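Local coordinates for methyltransferase WBDD (Escherichia coli, PDB 4AZS), which acts as a bifunctional kinase and methyltransferase that regulates the chain length of the O antigen in Escherichia coli O9a, at residues T31-P36 with S81-S86; I204-T209 with P215-L220; S436-A441 with V453-L458; Y440-W443 with R449-F452. All blocks are in the same frame, centred on the assembly; numbering follows the deposited sequence.

Contact 1: T31-P36 with S81-S86; sequences TIFGHP and SLSLAS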
loop_
_atom_site.group_PDB
_atom_site.type_symbol
_atom_site.label_atom_id
_atom_site.label_comp_id
_atom_site.label_asym_id
_atom_site.label_seq_id
_atom_site.Cartn_x
_atom_site.Cartn_y
_atom_site.Cartn_z
ATOM N N THR A 31 46.795 14.130 -8.144
ATOM C CA THR A 31 48.224 13.975 -8.448
ATOM C C THR A 31 48.848 12.878 -7.561
ATOM O O THR A 31 48.586 12.783 -6.342
ATOM C CB THR A 31 48.908 15.316 -8.116
ATOM O OG1 THR A 31 48.274 16.315 -8.880
ATOM C CG2 THR A 31 50.418 15.302 -8.402
ATOM N N ILE A 32 49.665 12.030 -8.163
ATOM C CA ILE A 32 50.422 11.029 -7.412
ATOM C C ILE A 32 51.760 11.647 -7.009
ATOM O O ILE A 32 52.611 11.966 -7.865
ATOM C CB ILE A 32 50.630 9.778 -8.270
ATOM C CG1 ILE A 32 49.277 9.303 -8.854
ATOM C CG2 ILE A 32 51.333 8.682 -7.455
ATOM C CD1 ILE A 32 48.259 8.881 -7.808
ATOM N N PHE A 33 51.900 11.888 -5.709
ATOM C CA PHE A 33 53.011 12.606 -5.115
ATOM C C PHE A 33 54.304 12.026 -5.612
ATOM O O PHE A 33 54.511 10.839 -5.494
ATOM C CB PHE A 33 52.987 12.450 -3.602
ATOM C CG PHE A 33 54.030 13.250 -2.915
ATOM C CD1 PHE A 33 53.790 14.563 -2.581
ATOM C CD2 PHE A 33 55.244 12.680 -2.580
ATOM C CE1 PHE A 33 54.780 15.340 -1.968
ATOM C CE2 PHE A 33 56.225 13.429 -1.952
ATOM C CZ PHE A 33 56.000 14.765 -1.655
ATOM N N GLY A 34 55.134 12.877 -6.197
ATOM C CA GLY A 34 56.446 12.493 -6.674
ATOM C C GLY A 34 56.407 11.842 -8.033
ATOM O O GLY A 34 57.434 11.501 -8.525
ATOM N N HIS A 35 55.228 11.640 -8.633
ATOM C CA HIS A 35 55.121 10.865 -9.886
ATOM C C HIS A 35 54.384 11.575 -10.954
ATOM O O HIS A 35 53.240 11.262 -11.252
ATOM C CB HIS A 35 54.475 9.550 -9.626
ATOM C CG HIS A 35 55.389 8.598 -8.926
ATOM N ND1 HIS A 35 56.218 7.768 -9.598
ATOM C CD2 HIS A 35 55.658 8.431 -7.580
ATOM C CE1 HIS A 35 56.956 7.082 -8.718
ATOM N NE2 HIS A 35 56.609 7.492 -7.478
ATOM N N PRO A 36 55.027 12.558 -11.553
ATOM C CA PRO A 36 54.330 13.422 -12.485
ATOM C C PRO A 36 53.847 12.736 -13.773
ATOM O O PRO A 36 53.079 13.321 -14.514
ATOM C CB PRO A 36 55.352 14.508 -12.781
ATOM C CG PRO A 36 56.676 13.875 -12.517
ATOM C CD PRO A 36 56.450 12.908 -11.400
ATOM N N SER A 81 48.452 14.921 2.348
ATOM C CA SER A 81 49.108 14.300 3.449
ATOM C C SER A 81 50.609 14.210 3.248
ATOM O O SER A 81 51.369 14.625 4.102
ATOM C CB SER A 81 48.595 12.848 3.585
ATOM O OG SER A 81 47.390 12.797 4.270
ATOM N N LEU A 82 51.029 13.634 2.132
ATOM C CA LEU A 82 52.468 13.579 1.779
ATOM C C LEU A 82 53.106 14.949 1.604
ATOM O O LEU A 82 54.248 15.171 2.049
ATOM C CB LEU A 82 52.698 12.728 0.532
ATOM C CG LEU A 82 52.221 11.271 0.725
ATOM C CD1 LEU A 82 52.059 10.519 -0.594
ATOM C CD2 LEU A 82 53.162 10.523 1.655
ATOM N N SER A 83 52.372 15.881 0.999
ATOM C CA SER A 83 52.902 17.219 0.763
ATOM C C SER A 83 53.124 17.933 2.095
ATOM O O SER A 83 54.118 18.658 2.247
ATOM C CB SER A 83 51.983 18.054 -0.127
ATOM O OG SER A 83 51.931 17.583 -1.452
ATOM N N LEU A 84 52.247 17.731 3.077
ATOM C CA LEU A 84 52.500 18.326 4.403
ATOM C C LEU A 84 53.549 17.573 5.221
ATOM O O LEU A 84 54.324 18.185 5.970
ATOM C CB LEU A 84 51.209 18.451 5.203
ATOM C CG LEU A 84 50.139 19.333 4.588
ATOM C CD1 LEU A 84 48.881 19.249 5.446
ATOM C CD2 LEU A 84 50.586 20.775 4.481
ATOM N N ALA A 85 53.618 16.260 5.074
ATOM C CA ALA A 85 54.674 15.506 5.756
ATOM C C ALA A 85 56.020 15.924 5.224
ATOM O O ALA A 85 56.987 15.899 5.938
ATOM C CB ALA A 85 54.498 14.006 5.589
ATOM N N SER A 86 56.054 16.306 3.960
ATOM C CA SER A 86 57.276 16.797 3.369
ATOM C C SER A 86 57.831 18.048 4.071
ATOM O O SER A 86 59.038 18.268 4.110
ATOM C CB SER A 86 57.019 17.165 1.913
ATOM O OG SER A 86 58.232 17.265 1.311
#
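F33 reaches from a loop turn to helix 79-86 and lays its ring against the side of L82. The tight part is at this leucine. L82 CB stands over one face of the ring, 3.9 Å from its centroid and only 17° off the normal, a CH-pi contact displaced toward the rim. Farther along the same side chain, L82 CD1 reaches back to F33 CB at 3.7 Å, and L82 also packs on L107 and F118. A broad, flat phenyl suits this place because its face can take the leucine methylene while its own CB meets the methyl. With its CG anti to the backbone N (chi1 -175°), F33 projects straight off the turn toward the helix. That turn is a type II beta turn from I32 to H35, closed by H35 N to I32 O at 2.7 Å, and G34 takes its positive-phi position.

The contact thins toward the far end of the ring. S83 OG lies near the ring plane, 3.7 Å from F33 CE1, but its hydrogen bond goes to F79 O of its own helix. Beyond it, S86 CB only grazes F33 CZ at 4.4 Å, and S86 is exposed to solvent. Helix 79-86 is the first helix after strand 69-73 and its glycine-rich loop, a placement typical of the Rossmann-like class I methyltransferase fold.

Contact 2: I204-T209 with P215-L220; sequences IGEFDT and PRPMYL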
loop_
_atom_site.group_PDB
_atom_site.type_symbol
_atom_site.label_atom_id
_atom_site.label_comp_id
_atom_site.label_asym_id
_atom_site.label_seq_id
_atom_site.Cartn_x
_atom_site.Cartn_y
_atom_site.Cartn_z
ATOM N N ILE A 204 38.129 30.891 2.767
ATOM C CA ILE A 204 39.514 31.206 2.376
ATOM C C ILE A 204 39.802 31.009 0.886
ATOM O O ILE A 204 40.810 31.458 0.419
ATOM C CB ILE A 204 40.578 30.503 3.215
ATOM C CG1 ILE A 204 40.367 28.995 3.209
ATOM C CG2 ILE A 204 40.553 31.027 4.636
ATOM C CD1 ILE A 204 41.596 28.265 3.728
ATOM N N GLY A 205 38.918 30.375 0.142
ATOM C CA GLY A 205 39.085 30.299 -1.300
ATOM C C GLY A 205 37.961 29.543 -1.970
ATOM O O GLY A 205 37.032 29.059 -1.315
ATOM N N GLU A 206 38.038 29.449 -3.277
ATOM C CA GLU A 206 37.009 28.724 -4.077
ATOM C C GLU A 206 37.757 28.021 -5.199
ATOM O O GLU A 206 38.685 28.605 -5.775
ATOM C CB GLU A 206 36.011 29.718 -4.639
ATOM C CG GLU A 206 34.576 29.353 -4.295
ATOM C CD GLU A 206 33.827 30.534 -3.750
ATOM O OE1 GLU A 206 34.278 31.672 -3.999
ATOM O OE2 GLU A 206 32.797 30.313 -3.085
ATOM N N PHE A 207 37.410 26.772 -5.474
ATOM C CA PHE A 207 38.216 25.962 -6.370
ATOM C C PHE A 207 37.381 25.304 -7.440
ATOM O O PHE A 207 36.266 24.840 -7.186
ATOM C CB PHE A 207 39.018 24.935 -5.570
ATOM C CG PHE A 207 39.984 25.586 -4.639
ATOM C CD1 PHE A 207 41.217 26.018 -5.110
ATOM C CD2 PHE A 207 39.610 25.920 -3.346
ATOM C CE1 PHE A 207 42.096 26.685 -4.293
ATOM C CE2 PHE A 207 40.494 26.576 -2.510
ATOM C CZ PHE A 207 41.743 26.989 -2.993
ATOM N N ASP A 208 37.960 25.256 -8.628
ATOM C CA ASP A 208 37.443 24.505 -9.790
ATOM C C ASP A 208 37.616 23.007 -9.580
ATOM O O ASP A 208 38.695 22.498 -9.287
ATOM C CB ASP A 208 38.152 25.007 -11.095
ATOM C CG ASP A 208 37.551 24.390 -12.435
ATOM O OD1 ASP A 208 36.706 23.453 -12.456
ATOM O OD2 ASP A 208 37.970 24.868 -13.503
ATOM N N THR A 209 36.533 22.277 -9.706
ATOM C CA THR A 209 36.578 20.833 -9.486
ATOM C C THR A 209 36.860 20.038 -10.749
ATOM O O THR A 209 37.057 18.840 -10.657
ATOM C CB THR A 209 35.210 20.312 -9.064
ATOM O OG1 THR A 209 34.290 20.557 -10.136
ATOM C CG2 THR A 209 34.746 20.991 -7.828
ATOM N N PRO A 215 32.297 26.177 -8.678
ATOM C CA PRO A 215 33.399 25.973 -7.796
ATOM C C PRO A 215 32.934 25.557 -6.382
ATOM O O PRO A 215 31.764 25.743 -6.010
ATOM C CB PRO A 215 34.081 27.349 -7.778
ATOM C CG PRO A 215 32.955 28.326 -7.900
ATOM C CD PRO A 215 32.000 27.623 -8.860
ATOM N N ARG A 216 33.847 24.992 -5.616
ATOM C CA ARG A 216 33.600 24.631 -4.246
ATOM C C ARG A 216 34.367 25.581 -3.315
ATOM O O ARG A 216 35.576 25.785 -3.463
ATOM C CB ARG A 216 34.011 23.190 -3.988
ATOM C CG ARG A 216 33.218 22.174 -4.763
ATOM C CD ARG A 216 33.626 20.744 -4.432
ATOM N NE ARG A 216 32.713 19.870 -5.141
ATOM C CZ ARG A 216 32.979 18.625 -5.503
ATOM N NH1 ARG A 216 34.105 18.053 -5.128
ATOM N NH2 ARG A 216 32.128 17.981 -6.281
ATOM N N PRO A 217 33.664 26.136 -2.335
ATOM C CA PRO A 217 34.275 26.976 -1.338
ATOM C C PRO A 217 35.099 26.139 -0.328
ATOM O O PRO A 217 34.785 24.971 -0.050
ATOM C CB PRO A 217 33.054 27.663 -0.683
ATOM C CG PRO A 217 32.008 26.601 -0.743
ATOM C CD PRO A 217 32.226 25.926 -2.063
ATOM N N MET A 218 36.199 26.715 0.109
ATOM C CA MET A 218 37.039 26.188 1.160
ATOM C C MET A 218 36.892 27.114 2.373
ATOM O O MET A 218 37.077 28.324 2.246
ATOM C CB MET A 218 38.489 26.196 0.689
ATOM C CG MET A 218 39.446 25.640 1.700
ATOM S SD MET A 218 41.167 25.435 1.176
ATOM C CE MET A 218 40.980 24.047 0.089
ATOM N N TYR A 219 36.578 26.530 3.516
ATOM C CA TYR A 219 36.429 27.216 4.784
ATOM C C TYR A 219 37.490 26.806 5.782
ATOM O O TYR A 219 37.920 25.674 5.819
ATOM C CB TYR A 219 35.065 26.880 5.375
ATOM C CG TYR A 219 33.914 27.525 4.599
ATOM C CD1 TYR A 219 33.568 28.875 4.804
ATOM C CD2 TYR A 219 33.258 26.826 3.583
ATOM C CE1 TYR A 219 32.556 29.459 4.051
ATOM C CE2 TYR A 219 32.244 27.417 2.840
ATOM C CZ TYR A 219 31.902 28.698 3.100
ATOM O OH TYR A 219 30.943 29.244 2.340
ATOM N N LEU A 220 37.902 27.759 6.581
ATOM C CA LEU A 220 38.759 27.557 7.711
ATOM C C LEU A 220 37.875 27.702 8.947
ATOM O O LEU A 220 37.187 28.714 9.123
ATOM C CB LEU A 220 39.810 28.648 7.723
ATOM C CG LEU A 220 40.828 28.597 8.839
ATOM C CD1 LEU A 220 41.649 27.328 8.856
ATOM C CD2 LEU A 220 41.741 29.797 8.691
#
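The beta hairpin of strands 200-207 and 216-222 brings I204-F207 alongside R216-L220, antiparallel at 157° between the short strand axes. R216 and F207 form a hydrogen-bonded pair with two backbone bonds, while M218 N gives a nearly straight bond to G205 O (2.9 Å, 172°). At the next step the register slips. I204 N binds M218 O at 2.8 Å, and G205 N approaches the same oxygen weakly, so I204 and G205 together face M218 in a classic beta bulge.

F207, R216 and M218 project to one face of the sheet. There M218 runs past the ring of F207, its CE 3.7 Å from F207 CE2 and its sulfur placed obliquely to the ring, a Met-aromatic contact. The flexible thioether suits this spot because its sulfur also meets I204, M218 SD lying 3.8 Å from I204 CD1. G205, with no side chain, lets the F207 ring lean over it toward M218.

Nearer the turn, T209 CG2 sits over one face of the R216 guanidinium, 3.6 Å from R216 NE. The extended arginine is gripped at its end by a salt bridge to E179 and a hydrogen bond to S142. The R216 side chain comes within about 5 Å of bound S-adenosylmethionine. On the other face, E206 OE2 rests against P217 CB at 3.6 Å. Strand 216-222 lies between 169-173 and 200-207, the antiparallel strand insertion that marks the seven-stranded sheet of class I methyltransferases.

Contact 3: S436-A441 with V453-L458; sequences SNWLYA and VLLLAL. Unlike the reference sequence in segment 453-458: V453 (reference Ala).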
loop_
_atom_site.group_PDB
_atom_site.type_symbol
_atom_site.label_atom_id
_atom_site.label_comp_id
_atom_site.label_asym_id
_atom_site.label_seq_id
_atom_site.Cartn_x
_atom_site.Cartn_y
_atom_site.Cartn_z
ATOM N N SER A 436 13.752 65.040 35.929
ATOM C CA SER A 436 12.645 65.649 35.219
ATOM C C SER A 436 12.868 67.154 35.033
ATOM O O SER A 436 12.505 67.724 34.007
ATOM C CB SER A 436 11.372 65.422 36.023
ATOM O OG SER A 436 11.591 65.936 37.360
ATOM N N ASN A 437 13.458 67.780 36.039
ATOM C CA ASN A 437 13.757 69.214 36.008
ATOM C C ASN A 437 14.804 69.507 34.958
ATOM O O ASN A 437 14.715 70.484 34.249
ATOM C CB ASN A 437 14.263 69.650 37.366
ATOM C CG ASN A 437 13.260 69.410 38.444
ATOM O OD1 ASN A 437 12.108 69.106 38.157
ATOM N ND2 ASN A 437 13.682 69.534 39.693
ATOM N N TRP A 438 15.767 68.597 34.835
ATOM C CA TRP A 438 16.826 68.657 33.814
ATOM C C TRP A 438 16.251 68.668 32.421
ATOM O O TRP A 438 16.530 69.578 31.605
ATOM C CB TRP A 438 17.736 67.447 34.022
ATOM C CG TRP A 438 18.718 67.164 32.943
ATOM C CD1 TRP A 438 19.550 68.046 32.292
ATOM C CD2 TRP A 438 19.051 65.855 32.395
ATOM N NE1 TRP A 438 20.331 67.388 31.380
ATOM C CE2 TRP A 438 20.083 66.083 31.398
ATOM C CE3 TRP A 438 18.612 64.556 32.634
ATOM C CZ2 TRP A 438 20.637 65.047 30.664
ATOM C CZ3 TRP A 438 19.172 63.511 31.885
ATOM C CH2 TRP A 438 20.160 63.758 30.923
ATOM N N LEU A 439 15.377 67.715 32.169
ATOM C CA LEU A 439 14.738 67.597 30.873
ATOM C C LEU A 439 13.846 68.797 30.597
ATOM O O LEU A 439 13.818 69.307 29.472
ATOM C CB LEU A 439 13.913 66.296 30.806
ATOM C CG LEU A 439 12.585 66.302 30.033
ATOM C CD1 LEU A 439 12.854 66.317 28.537
ATOM C CD2 LEU A 439 11.690 65.097 30.363
ATOM N N TYR A 440 13.137 69.258 31.623
ATOM C CA TYR A 440 12.270 70.393 31.433
ATOM C C TYR A 440 13.138 71.580 31.041
ATOM O O TYR A 440 12.763 72.334 30.174
ATOM C CB TYR A 440 11.404 70.682 32.672
ATOM C CG TYR A 440 10.516 71.878 32.509
ATOM C CD1 TYR A 440 10.985 73.122 32.820
ATOM C CD2 TYR A 440 9.209 71.771 32.025
ATOM C CE1 TYR A 440 10.206 74.254 32.675
ATOM C CE2 TYR A 440 8.419 72.911 31.855
ATOM C CZ TYR A 440 8.940 74.144 32.181
ATOM O OH TYR A 440 8.236 75.328 32.038
ATOM N N ALA A 441 14.312 71.739 31.649
ATOM C CA ALA A 441 15.144 72.900 31.313
ATOM C C ALA A 441 15.590 72.808 29.890
ATOM O O ALA A 441 15.668 73.796 29.202
ATOM C CB ALA A 441 16.353 73.035 32.237
ATOM N N VAL A 453 27.079 69.442 24.842
ATOM C CA VAL A 453 27.688 70.352 25.794
ATOM C C VAL A 453 26.640 70.960 26.709
ATOM O O VAL A 453 26.821 71.026 27.936
ATOM C CB VAL A 453 28.450 71.446 25.062
ATOM C CG1 VAL A 453 28.848 72.552 26.027
ATOM C CG2 VAL A 453 29.696 70.831 24.413
ATOM N N LEU A 454 25.501 71.328 26.122
ATOM C CA LEU A 454 24.387 71.902 26.918
ATOM C C LEU A 454 23.739 70.859 27.804
ATOM O O LEU A 454 23.417 71.111 28.976
ATOM C CB LEU A 454 23.325 72.549 25.998
ATOM C CG LEU A 454 22.169 73.281 26.739
ATOM C CD1 LEU A 454 22.151 74.795 26.512
ATOM C CD2 LEU A 454 20.918 72.671 26.177
ATOM N N LEU A 455 23.512 69.696 27.228
ATOM C CA LEU A 455 22.927 68.585 27.963
ATOM C C LEU A 455 23.764 68.257 29.190
ATOM O O LEU A 455 23.215 68.056 30.290
ATOM C CB LEU A 455 22.845 67.363 27.055
ATOM C CG LEU A 455 21.693 66.383 27.177
ATOM C CD1 LEU A 455 20.382 67.107 27.171
ATOM C CD2 LEU A 455 21.689 65.403 26.018
ATOM N N LEU A 456 25.088 68.213 29.008
ATOM C CA LEU A 456 25.993 67.920 30.114
ATOM C C LEU A 456 25.965 69.037 31.149
ATOM O O LEU A 456 25.863 68.783 32.342
ATOM C CB LEU A 456 27.421 67.684 29.607
ATOM C CG LEU A 456 28.456 67.642 30.734
ATOM C CD1 LEU A 456 28.204 66.459 31.667
ATOM C CD2 LEU A 456 29.869 67.599 30.192
ATOM N N ALA A 457 26.061 70.287 30.725
ATOM C CA ALA A 457 26.096 71.392 31.697
ATOM C C ALA A 457 24.810 71.428 32.525
ATOM O O ALA A 457 24.849 71.617 33.746
ATOM C CB ALA A 457 26.350 72.730 31.009
ATOM N N LEU A 458 23.671 71.195 31.884
ATOM C CA LEU A 458 22.434 71.252 32.629
ATOM C C LEU A 458 22.371 70.028 33.557
ATOM O O LEU A 458 21.878 70.133 34.683
ATOM C CB LEU A 458 21.218 71.365 31.714
ATOM C CG LEU A 458 20.978 72.730 31.078
ATOM C CD1 LEU A 458 19.864 72.677 30.051
ATOM C CD2 LEU A 458 20.644 73.778 32.113
#
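L455 is the first residue of helix 453-458 to touch helix 436-441, and it does so with both backbone and side chain. Its carbonyl oxygen accepts the indole N-H of W438, W438 NE1 to L455 O 3.2 Å. The donor lies in the carbonyl plane on a lone pair, although the oxygen is tilted from the indole plane and the N-H...O angle is a bent 145°. Tryptophan suits the place: one ring system packs apolar carbons between the helices and carries a donor for a main-chain oxygen. The same leucine sets its CG 3.9 Å from W438 CZ2, the two side chains meeting at about a right angle, while L455 also packs against V400, F403 and F404 of helix 397-410.

The two helical segments run roughly antiparallel, at 142° and 10.1 Å between axes, in an all-helical region consistent with the C-terminal lobe of a protein kinase.

One turn after L455 comes L458, which points at its neighbour. Its CB lies in the plane of the indole, at the edge, 3.8 Å from W438 CD1. W438 reaches this far because its CG is anti to the backbone N (chi1 169°). At its other end L458 extends CD1 to within 4.2 Å of A441 CB, where a small alanine lets the branched chain lie beside its helix. F459, the following residue, meets the W438 ring edge-to-face.

Contact 4: Y440-W443 with R449-F452; sequences YAVW and RWNF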
loop_
_atom_site.group_PDB
_atom_site.type_symbol
_atom_site.label_atom_id
_atom_site.label_comp_id
_atom_site.label_asym_id
_atom_site.label_seq_id
_atom_site.Cartn_x
_atom_site.Cartn_y
_atom_site.Cartn_z
ATOM N N TYR A 440 13.137 69.258 31.623
ATOM C CA TYR A 440 12.270 70.393 31.433
ATOM C C TYR A 440 13.138 71.580 31.041
ATOM O O TYR A 440 12.763 72.334 30.174
ATOM C CB TYR A 440 11.404 70.682 32.672
ATOM C CG TYR A 440 10.516 71.878 32.509
ATOM C CD1 TYR A 440 10.985 73.122 32.820
ATOM C CD2 TYR A 440 9.209 71.771 32.025
ATOM C CE1 TYR A 440 10.206 74.254 32.675
ATOM C CE2 TYR A 440 8.419 72.911 31.855
ATOM C CZ TYR A 440 8.940 74.144 32.181
ATOM O OH TYR A 440 8.236 75.328 32.038
ATOM N N ALA A 441 14.312 71.739 31.649
ATOM C CA ALA A 441 15.144 72.900 31.313
ATOM C C ALA A 441 15.590 72.808 29.890
ATOM O O ALA A 441 15.668 73.796 29.202
ATOM C CB ALA A 441 16.353 73.035 32.237
ATOM N N VAL A 442 15.877 71.610 29.422
ATOM C CA VAL A 442 16.390 71.490 28.087
ATOM C C VAL A 442 15.310 71.884 27.124
ATOM O O VAL A 442 15.577 72.577 26.120
ATOM C CB VAL A 442 16.835 70.068 27.738
ATOM C CG1 VAL A 442 17.188 69.982 26.261
ATOM C CG2 VAL A 442 18.003 69.645 28.590
ATOM N N TRP A 443 14.093 71.440 27.418
ATOM C CA TRP A 443 12.957 71.724 26.564
ATOM C C TRP A 443 12.612 73.177 26.469
ATOM O O TRP A 443 12.027 73.565 25.503
ATOM C CB TRP A 443 11.726 70.899 26.955
ATOM C CG TRP A 443 11.699 69.594 26.199
ATOM C CD1 TRP A 443 12.490 68.462 26.431
ATOM C CD2 TRP A 443 10.885 69.252 25.024
ATOM N NE1 TRP A 443 12.214 67.464 25.526
ATOM C CE2 TRP A 443 11.256 67.866 24.656
ATOM C CE3 TRP A 443 9.922 69.912 24.281
ATOM C CZ2 TRP A 443 10.678 67.212 23.585
ATOM C CZ3 TRP A 443 9.344 69.236 23.205
ATOM C CH2 TRP A 443 9.711 67.915 22.873
ATOM N N ARG A 449 20.026 75.664 20.203
ATOM C CA ARG A 449 20.979 75.544 21.310
ATOM C C ARG A 449 21.103 74.134 21.863
ATOM O O ARG A 449 21.914 73.907 22.754
ATOM C CB ARG A 449 20.647 76.540 22.444
ATOM C CG ARG A 449 21.041 77.953 22.088
ATOM C CD ARG A 449 20.680 79.010 23.128
ATOM N NE ARG A 449 21.150 78.680 24.472
ATOM C CZ ARG A 449 22.291 79.103 25.052
ATOM N NH1 ARG A 449 23.162 79.885 24.405
ATOM N NH2 ARG A 449 22.572 78.729 26.314
ATOM N N TRP A 450 20.336 73.178 21.332
ATOM C CA TRP A 450 20.380 71.802 21.826
ATOM C C TRP A 450 21.640 71.121 21.338
ATOM O O TRP A 450 21.882 71.069 20.124
ATOM C CB TRP A 450 19.208 70.989 21.328
ATOM C CG TRP A 450 17.896 71.318 21.950
ATOM C CD1 TRP A 450 17.495 72.516 22.487
ATOM C CD2 TRP A 450 16.736 70.429 22.081
ATOM N NE1 TRP A 450 16.215 72.430 22.927
ATOM C CE2 TRP A 450 15.694 71.217 22.698
ATOM C CE3 TRP A 450 16.469 69.109 21.737
ATOM C CZ2 TRP A 450 14.449 70.691 22.986
ATOM C CZ3 TRP A 450 15.205 68.592 22.004
ATOM C CH2 TRP A 450 14.225 69.356 22.636
ATOM N N ASN A 451 22.461 70.633 22.267
ATOM C CA ASN A 451 23.695 69.878 21.908
ATOM C C ASN A 451 24.223 69.249 23.152
ATOM O O ASN A 451 23.604 69.399 24.212
ATOM C CB ASN A 451 24.744 70.765 21.248
ATOM C CG ASN A 451 25.243 71.861 22.161
ATOM O OD1 ASN A 451 25.437 71.661 23.341
ATOM N ND2 ASN A 451 25.445 73.026 21.609
ATOM N N PHE A 452 25.285 68.445 23.029
ATOM C CA PHE A 452 25.664 67.607 24.180
ATOM C C PHE A 452 26.424 68.365 25.227
ATOM O O PHE A 452 26.341 68.026 26.377
ATOM C CB PHE A 452 26.365 66.332 23.755
ATOM C CG PHE A 452 25.424 65.307 23.205
ATOM C CD1 PHE A 452 24.792 64.410 24.048
ATOM C CD2 PHE A 452 25.108 65.292 21.853
ATOM C CE1 PHE A 452 23.911 63.459 23.534
ATOM C CE2 PHE A 452 24.236 64.327 21.329
ATOM C CZ PHE A 452 23.633 63.424 22.178
#
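W443 and W450 form a buried, edge-to-face aromatic pair at the point where helix 435-443 ends and the chain loops round to begin helix 452-460. The edge belongs to W450: its CH2 stands above the centre of one face of the W443 indole, 3.9 Å from W443 CE2. The five-membered ring of W443 and the six-membered ring of W450 have centroids 5.1 Å apart, and their planes are inclined at 65°, close to T-shaped.

V442 packs on a different part of the same tryptophan. Its CG1, anti to the backbone N (chi1 172°), sits over a face of the W450 five-membered ring, 4.2 Å from the centroid and 14° off the normal. A beta-branched valine suits this place, since its second methyl remains available to meet L455 and L458 of the following helix. The six-membered end of W450 also slides along the backbone, bringing CZ2 within 4.0 Å of W443 CA.

The loop is secured at both sides of W450: R449 makes a salt bridge with E445, and N451 caps the N terminus of helix 452-460 through L454 N. W443 itself reaches beyond the subunit, where its ring meets W478 of the second subunit.

Because the W450 N-H is bonded to the backbone oxygen of E445, the buried indole has its polar atom satisfied. The side chains of V442 and W443 meet W450 through C-H groups set against pi faces, consistent with a fit that depends on shape and ring orientation.

The four contacts fall in pairs on opposite sides of the chain's centre. Contacts 1 and 2 belong to the methyltransferase part, with centres 21 Å apart and nearest atoms about 11 Å apart. The R216 side chain of contact 2 comes within about 5 Å of bound S-adenosylmethionine, whereas that of S83 in contact 1 stays about 10 Å away. Contacts 3 and 4 lie on the other side, 73 Å from contact 1 and 56 to 57 Å from contact 2, centre to centre. They share helix 435-443, and their centres are 6 Å apart. V442 CG2 joins them, touching L455 CD1 and L458 CD1 at 3.8 Å each, so valine and leucines form one apolar cluster.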